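Local coordinates for protein alkaline phosphatase D (Bacillus subtilis, PDB 2YEQ) that hydrolyses phosphate esters as a secreted phosphodiesterase and alkaline phosphatase whose active site contains iron and calcium, at residues F9-A14 against W26-P31; G130-Y135 against A193-A198. One frame throughout, in Å; residues are numbered along the deposited sequence.

Interaction 1: residues F9-A14 against W26-P31; sequences FTLGVA and WTRLAP
The carbonyl oxygen of Gly12 is gripped twice: the hydroxyl of Thr27 donates to it, OG1 to O 2.7 Å, and water 1 donates a second bond. The threonine bond runs nearly head-on, with a C=O...OG1 angle of 158°; Thr27 reaches it because OG1 stands anti to its own backbone N (chi1 -166°). Water 1 also accepts from Leu11 N and donates to Arg28 O, so it bridges the two chains beside the type I turn Phe9 to Gly12. Beyond the turn the strands join directly: Ala14 and Trp26 form an antiparallel hydrogen-bonded pair, with Trp26 N to Ala14 O 2.8 Å and Ala14 N to Trp26 O 3.0 Å. At the other end Thr10 OG1 donates to Ala30 O over 2.6 Å, from above the carbonyl plane, 40° out of it. A valine in place of Thr10 would probably leave Ala30 O without this donor and hold the start of the turn less firmly to the chain after strand 23-28.

Apolar groups complete the joint. Phe9 CE1 meets Leu29 CD2 at 3.6 Å, while the ring edge is turned to Thr27 OG1. On the sheet face that carries Ala14 and Trp26, the indole takes Ala14 CB against CE3 at 3.7 Å and Leu11 CB near CH2; its NE1 is bonded to Glu244 O. Arg28 runs extended past Leu11 CD1 to Ala72 O and His245. Side-chain hydroxyls and a bridging water thus replace regular strand pairing at the open end of the hairpin, where the turn precedes strand 13-16.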
loop_
_atom_site.group_PDB
_atom_site.type_symbol
_atom_site.label_atom_id
_atom_site.label_comp_id
_atom_site.label_asym_id
_atom_site.label_seq_id
_atom_site.Cartn_x
_atom_site.Cartn_y
_atom_site.Cartn_z
ATOM N N PHE A 9 -5.227 -23.541 -7.139
ATOM C CA PHE A 9 -4.646 -22.197 -7.244
ATOM C C PHE A 9 -5.748 -21.130 -7.292
ATOM O O PHE A 9 -5.772 -20.291 -8.184
ATOM C CB PHE A 9 -3.737 -22.095 -8.473
ATOM C CG PHE A 9 -2.588 -23.079 -8.479
ATOM C CD1 PHE A 9 -1.478 -22.886 -7.666
ATOM C CD2 PHE A 9 -2.603 -24.179 -9.319
ATOM C CE1 PHE A 9 -0.426 -23.763 -7.676
ATOM C CE2 PHE A 9 -1.526 -25.085 -9.337
ATOM C CZ PHE A 9 -0.442 -24.867 -8.532
ATOM N N THR A 10 -6.653 -21.177 -6.319
ATOM C CA THR A 10 -7.818 -20.301 -6.259
ATOM C C THR A 10 -7.423 -18.850 -5.957
ATOM O O THR A 10 -8.229 -17.941 -6.150
ATOM C CB THR A 10 -8.764 -20.771 -5.126
ATOM O OG1 THR A 10 -7.998 -20.843 -3.898
ATOM C CG2 THR A 10 -9.381 -22.184 -5.451
ATOM N N LEU A 11 -6.222 -18.642 -5.428
ATOM C CA LEU A 11 -5.736 -17.283 -5.112
ATOM C C LEU A 11 -4.742 -16.795 -6.146
ATOM O O LEU A 11 -4.077 -15.761 -5.954
ATOM C CB LEU A 11 -5.085 -17.255 -3.730
ATOM C CG LEU A 11 -6.018 -17.783 -2.636
ATOM C CD1 LEU A 11 -5.367 -17.566 -1.281
ATOM C CD2 LEU A 11 -7.386 -17.156 -2.687
ATOM N N GLY A 12 -4.631 -17.551 -7.238
ATOM C CA GLY A 12 -3.748 -17.190 -8.340
ATOM C C GLY A 12 -2.282 -17.265 -7.996
ATOM O O GLY A 12 -1.834 -18.100 -7.193
ATOM N N VAL A 13 -1.519 -16.381 -8.630
ATOM C CA VAL A 13 -0.094 -16.306 -8.465
ATOM C C VAL A 13 0.329 -14.847 -8.285
ATOM O O VAL A 13 -0.474 -13.923 -8.475
ATOM C CB VAL A 13 0.655 -16.932 -9.677
ATOM C CG1 VAL A 13 0.251 -18.428 -9.882
ATOM C CG2 VAL A 13 0.434 -16.095 -10.979
ATOM N N ALA A 14 1.572 -14.648 -7.888
ATOM C CA ALA A 14 2.089 -13.293 -7.673
ATOM C C ALA A 14 3.587 -13.332 -7.764
ATOM O O ALA A 14 4.204 -14.402 -7.662
ATOM C CB ALA A 14 1.639 -12.709 -6.289
ATOM N N TRP A 26 5.250 -16.319 -5.918
ATOM C CA TRP A 26 4.329 -16.694 -4.873
ATOM C C TRP A 26 3.134 -17.449 -5.436
ATOM O O TRP A 26 2.614 -17.124 -6.508
ATOM C CB TRP A 26 3.821 -15.441 -4.135
ATOM C CG TRP A 26 2.775 -15.728 -3.094
ATOM C CD1 TRP A 26 2.987 -15.962 -1.764
ATOM C CD2 TRP A 26 1.354 -15.824 -3.295
ATOM N NE1 TRP A 26 1.792 -16.211 -1.133
ATOM C CE2 TRP A 26 0.777 -16.138 -2.044
ATOM C CE3 TRP A 26 0.511 -15.692 -4.412
ATOM C CZ2 TRP A 26 -0.588 -16.302 -1.871
ATOM C CZ3 TRP A 26 -0.856 -15.892 -4.236
ATOM C CH2 TRP A 26 -1.389 -16.182 -2.968
ATOM N N THR A 27 2.697 -18.454 -4.687
ATOM C CA THR A 27 1.340 -18.931 -4.808
ATOM C C THR A 27 0.942 -19.578 -3.481
ATOM O O THR A 27 1.719 -19.560 -2.521
ATOM C CB THR A 27 1.169 -19.890 -6.001
ATOM O OG1 THR A 27 -0.231 -20.050 -6.253
ATOM C CG2 THR A 27 1.871 -21.247 -5.755
ATOM N N ARG A 28 -0.265 -20.115 -3.444
ATOM C CA ARG A 28 -0.781 -20.811 -2.285
ATOM C C ARG A 28 -1.733 -21.894 -2.790
ATOM O O ARG A 28 -2.593 -21.638 -3.677
ATOM C CB ARG A 28 -1.532 -19.862 -1.345
ATOM C CG ARG A 28 -2.165 -20.604 -0.114
ATOM C CD ARG A 28 -2.777 -19.701 0.929
ATOM N NE ARG A 28 -3.523 -20.564 1.839
ATOM C CZ ARG A 28 -4.636 -20.267 2.486
ATOM N NH1 ARG A 28 -5.176 -19.062 2.440
ATOM N NH2 ARG A 28 -5.205 -21.220 3.233
ATOM N N LEU A 29 -1.607 -23.084 -2.212
ATOM C CA LEU A 29 -2.562 -24.178 -2.464
ATOM C C LEU A 29 -3.741 -24.060 -1.513
ATOM O O LEU A 29 -3.588 -24.269 -0.306
ATOM C CB LEU A 29 -1.895 -25.539 -2.288
ATOM C CG LEU A 29 -0.563 -25.710 -3.005
ATOM C CD1 LEU A 29 0.003 -27.139 -2.790
ATOM C CD2 LEU A 29 -0.745 -25.394 -4.496
ATOM N N ALA A 30 -4.911 -23.720 -2.068
ATOM C CA ALA A 30 -6.118 -23.461 -1.300
ATOM C C ALA A 30 -7.395 -23.853 -2.076
ATOM O O ALA A 30 -8.215 -22.990 -2.400
ATOM C CB ALA A 30 -6.165 -21.963 -0.904
ATOM N N PRO A 31 -7.568 -25.144 -2.378
ATOM C CA PRO A 31 -8.787 -25.614 -3.082
ATOM C C PRO A 31 -10.138 -25.229 -2.455
ATOM O O PRO A 31 -11.097 -25.108 -3.192
ATOM C CB PRO A 31 -8.606 -27.138 -3.148
ATOM C CG PRO A 31 -7.515 -27.462 -2.126
ATOM C CD PRO A 31 -6.639 -26.248 -2.080
HETATM O O HOH W 1 -3.681 -19.791 -5.526
#

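Interaction 2: residues G130-Y135 against A193-A198; sequences GYYTAY and ANLKAA
Tyr132, at the N-cap position of helix 133-138, is the first residue of its segment to meet helix 193-201. Its backbone N donates to water 2 over 2.8 Å, and the water passes a longer bond to Asn194 OD1, O to OD1 3.2 Å; no direct hydrogen bond joins the segments. The carbonyl oxygen of Tyr132 rests on Asn194 CB at 3.3 Å and accepts from Tyr135 N within its own segment. The phenol ring runs alongside Leu195, CD2 to CB 4.1 Å, and its OH continues to the backbone oxygen of Gln125. One turn on, Tyr135 brings the closest backbone approach, its CA lying 5.3 Å from that of Asn194. Leu195 CD1 sits over one face of the Tyr135 ring, 3.9 Å from the centroid and 18° off the normal, a CH-pi contact displaced toward the rim. Leu195 gets there with CG anti to its backbone N (chi1 177°), which lays the branch beside the tyrosine, both pointing the same way. Ala198 CB closes on CD1 of the same ring at 3.6 Å, and the Tyr135 hydroxyl is bonded to the Gln125 side chain. Both phenols therefore converge on one residue, next in sequence to the iron ligand Cys124. The arrangement is helix-to-helix packing within the calcineurin-like phosphatase domain: the start of helix 133-138, which follows the loop carrying that ligand, lies against helix 193-201.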
loop_
_atom_site.group_PDB
_atom_site.type_symbol
_atom_site.label_atom_id
_atom_site.label_comp_id
_atom_site.label_asym_id
_atom_site.label_seq_id
_atom_site.Cartn_x
_atom_site.Cartn_y
_atom_site.Cartn_z
ATOM N N GLY A 130 -16.834 -1.870 -2.400
ATOM C CA GLY A 130 -17.014 -1.869 -3.841
ATOM C C GLY A 130 -16.283 -2.994 -4.514
ATOM O O GLY A 130 -15.599 -3.783 -3.861
ATOM N N TYR A 131 -16.472 -3.046 -5.830
ATOM C CA TYR A 131 -15.801 -3.980 -6.720
ATOM C C TYR A 131 -14.423 -3.453 -7.063
ATOM O O TYR A 131 -14.170 -2.238 -7.023
ATOM C CB TYR A 131 -16.719 -4.266 -7.963
ATOM C CG TYR A 131 -17.959 -4.985 -7.483
ATOM C CD1 TYR A 131 -17.934 -6.358 -7.208
ATOM C CD2 TYR A 131 -19.108 -4.275 -7.149
ATOM C CE1 TYR A 131 -19.051 -7.014 -6.690
ATOM C CE2 TYR A 131 -20.210 -4.907 -6.620
ATOM C CZ TYR A 131 -20.175 -6.281 -6.387
ATOM O OH TYR A 131 -21.268 -6.877 -5.833
ATOM N N TYR A 132 -13.528 -4.381 -7.364
ATOM C CA TYR A 132 -12.141 -4.120 -7.699
ATOM C C TYR A 132 -11.898 -3.807 -9.201
ATOM O O TYR A 132 -10.869 -4.147 -9.786
ATOM C CB TYR A 132 -11.271 -5.289 -7.238
ATOM C CG TYR A 132 -11.164 -5.479 -5.702
ATOM C CD1 TYR A 132 -11.598 -4.503 -4.798
ATOM C CD2 TYR A 132 -10.577 -6.632 -5.185
ATOM C CE1 TYR A 132 -11.483 -4.702 -3.403
ATOM C CE2 TYR A 132 -10.445 -6.831 -3.824
ATOM C CZ TYR A 132 -10.900 -5.876 -2.931
ATOM O OH TYR A 132 -10.739 -6.116 -1.577
ATOM N N THR A 133 -12.812 -3.054 -9.773
ATOM C CA THR A 133 -12.654 -2.530 -11.135
ATOM C C THR A 133 -11.310 -1.818 -11.323
ATOM O O THR A 133 -10.682 -1.926 -12.383
ATOM C CB THR A 133 -13.777 -1.569 -11.429
ATOM O OG1 THR A 133 -14.996 -2.128 -10.934
ATOM C CG2 THR A 133 -13.889 -1.264 -12.958
ATOM N N ALA A 134 -10.828 -1.115 -10.287
ATOM C CA ALA A 134 -9.525 -0.458 -10.393
ATOM C C ALA A 134 -8.433 -1.412 -10.826
ATOM O O ALA A 134 -7.561 -1.040 -11.625
ATOM C CB ALA A 134 -9.115 0.271 -9.060
ATOM N N TYR A 135 -8.443 -2.638 -10.290
ATOM C CA TYR A 135 -7.411 -3.607 -10.628
ATOM C C TYR A 135 -7.590 -4.226 -12.026
ATOM O O TYR A 135 -6.613 -4.632 -12.652
ATOM C CB TYR A 135 -7.324 -4.708 -9.578
ATOM C CG TYR A 135 -6.626 -4.306 -8.296
ATOM C CD1 TYR A 135 -5.333 -3.816 -8.327
ATOM C CD2 TYR A 135 -7.258 -4.416 -7.060
ATOM C CE1 TYR A 135 -4.672 -3.445 -7.176
ATOM C CE2 TYR A 135 -6.595 -4.054 -5.873
ATOM C CZ TYR A 135 -5.305 -3.569 -5.934
ATOM O OH TYR A 135 -4.596 -3.200 -4.813
ATOM N N ALA A 193 -11.028 -11.891 -8.855
ATOM C CA ALA A 193 -10.375 -12.134 -10.155
ATOM C C ALA A 193 -9.562 -10.941 -10.626
ATOM O O ALA A 193 -8.510 -11.109 -11.239
ATOM C CB ALA A 193 -11.424 -12.536 -11.243
ATOM N N ASN A 194 -10.043 -9.739 -10.346
ATOM C CA ASN A 194 -9.373 -8.529 -10.796
ATOM C C ASN A 194 -8.048 -8.335 -10.071
ATOM O O ASN A 194 -7.004 -8.072 -10.687
ATOM C CB ASN A 194 -10.268 -7.311 -10.558
ATOM C CG ASN A 194 -11.575 -7.393 -11.291
ATOM O OD1 ASN A 194 -12.645 -7.364 -10.685
ATOM N ND2 ASN A 194 -11.502 -7.499 -12.588
ATOM N N LEU A 195 -8.072 -8.509 -8.748
ATOM C CA LEU A 195 -6.847 -8.418 -7.938
ATOM C C LEU A 195 -5.849 -9.477 -8.346
ATOM O O LEU A 195 -4.659 -9.210 -8.510
ATOM C CB LEU A 195 -7.191 -8.542 -6.428
ATOM C CG LEU A 195 -6.053 -8.548 -5.411
ATOM C CD1 LEU A 195 -5.053 -7.418 -5.657
ATOM C CD2 LEU A 195 -6.645 -8.453 -3.968
ATOM N N LYS A 196 -6.317 -10.695 -8.560
ATOM C CA LYS A 196 -5.431 -11.764 -9.037
ATOM C C LYS A 196 -4.778 -11.432 -10.384
ATOM O O LYS A 196 -3.630 -11.767 -10.609
ATOM C CB LYS A 196 -6.189 -13.107 -9.165
ATOM C CG LYS A 196 -6.683 -13.671 -7.861
ATOM C CD LYS A 196 -7.129 -15.144 -7.995
ATOM C CE LYS A 196 -8.444 -15.324 -8.674
ATOM N NZ LYS A 196 -8.735 -16.787 -8.741
ATOM N N ALA A 197 -5.526 -10.804 -11.288
ATOM C CA ALA A 197 -4.984 -10.426 -12.624
ATOM C C ALA A 197 -3.886 -9.372 -12.461
ATOM O O ALA A 197 -2.839 -9.451 -13.088
ATOM C CB ALA A 197 -6.106 -9.884 -13.527
ATOM N N ALA A 198 -4.135 -8.398 -11.593
ATOM C CA ALA A 198 -3.129 -7.360 -11.298
ATOM C C ALA A 198 -1.874 -7.940 -10.674
ATOM O O ALA A 198 -0.742 -7.497 -10.999
ATOM C CB ALA A 198 -3.751 -6.225 -10.448
HETATM O O HOH W 2 -14.408 -6.974 -8.041
#

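How the interactions relate
Lys196 joins the two contacts. In interaction 2 it belongs to helix 193-201 but points away from residues 130-135, and its amine reaches back to the turn of interaction 1, NZ lying 2.9 Å from Thr10 O in a probable hydrogen bond. Its CD also packs on the turn, 3.4 Å from Leu11 C. The contact centres are about 16 Å apart, so a helix of the phosphatase domain touches a turn of the N-terminal domain. Strand 203-206, following the helix, pairs with strand 13-16 in the same sheet. Of the two, interaction 2 is the nearer in sequence to an iron ligand, Cys124; neither segment pair supplies a metal ligand itself.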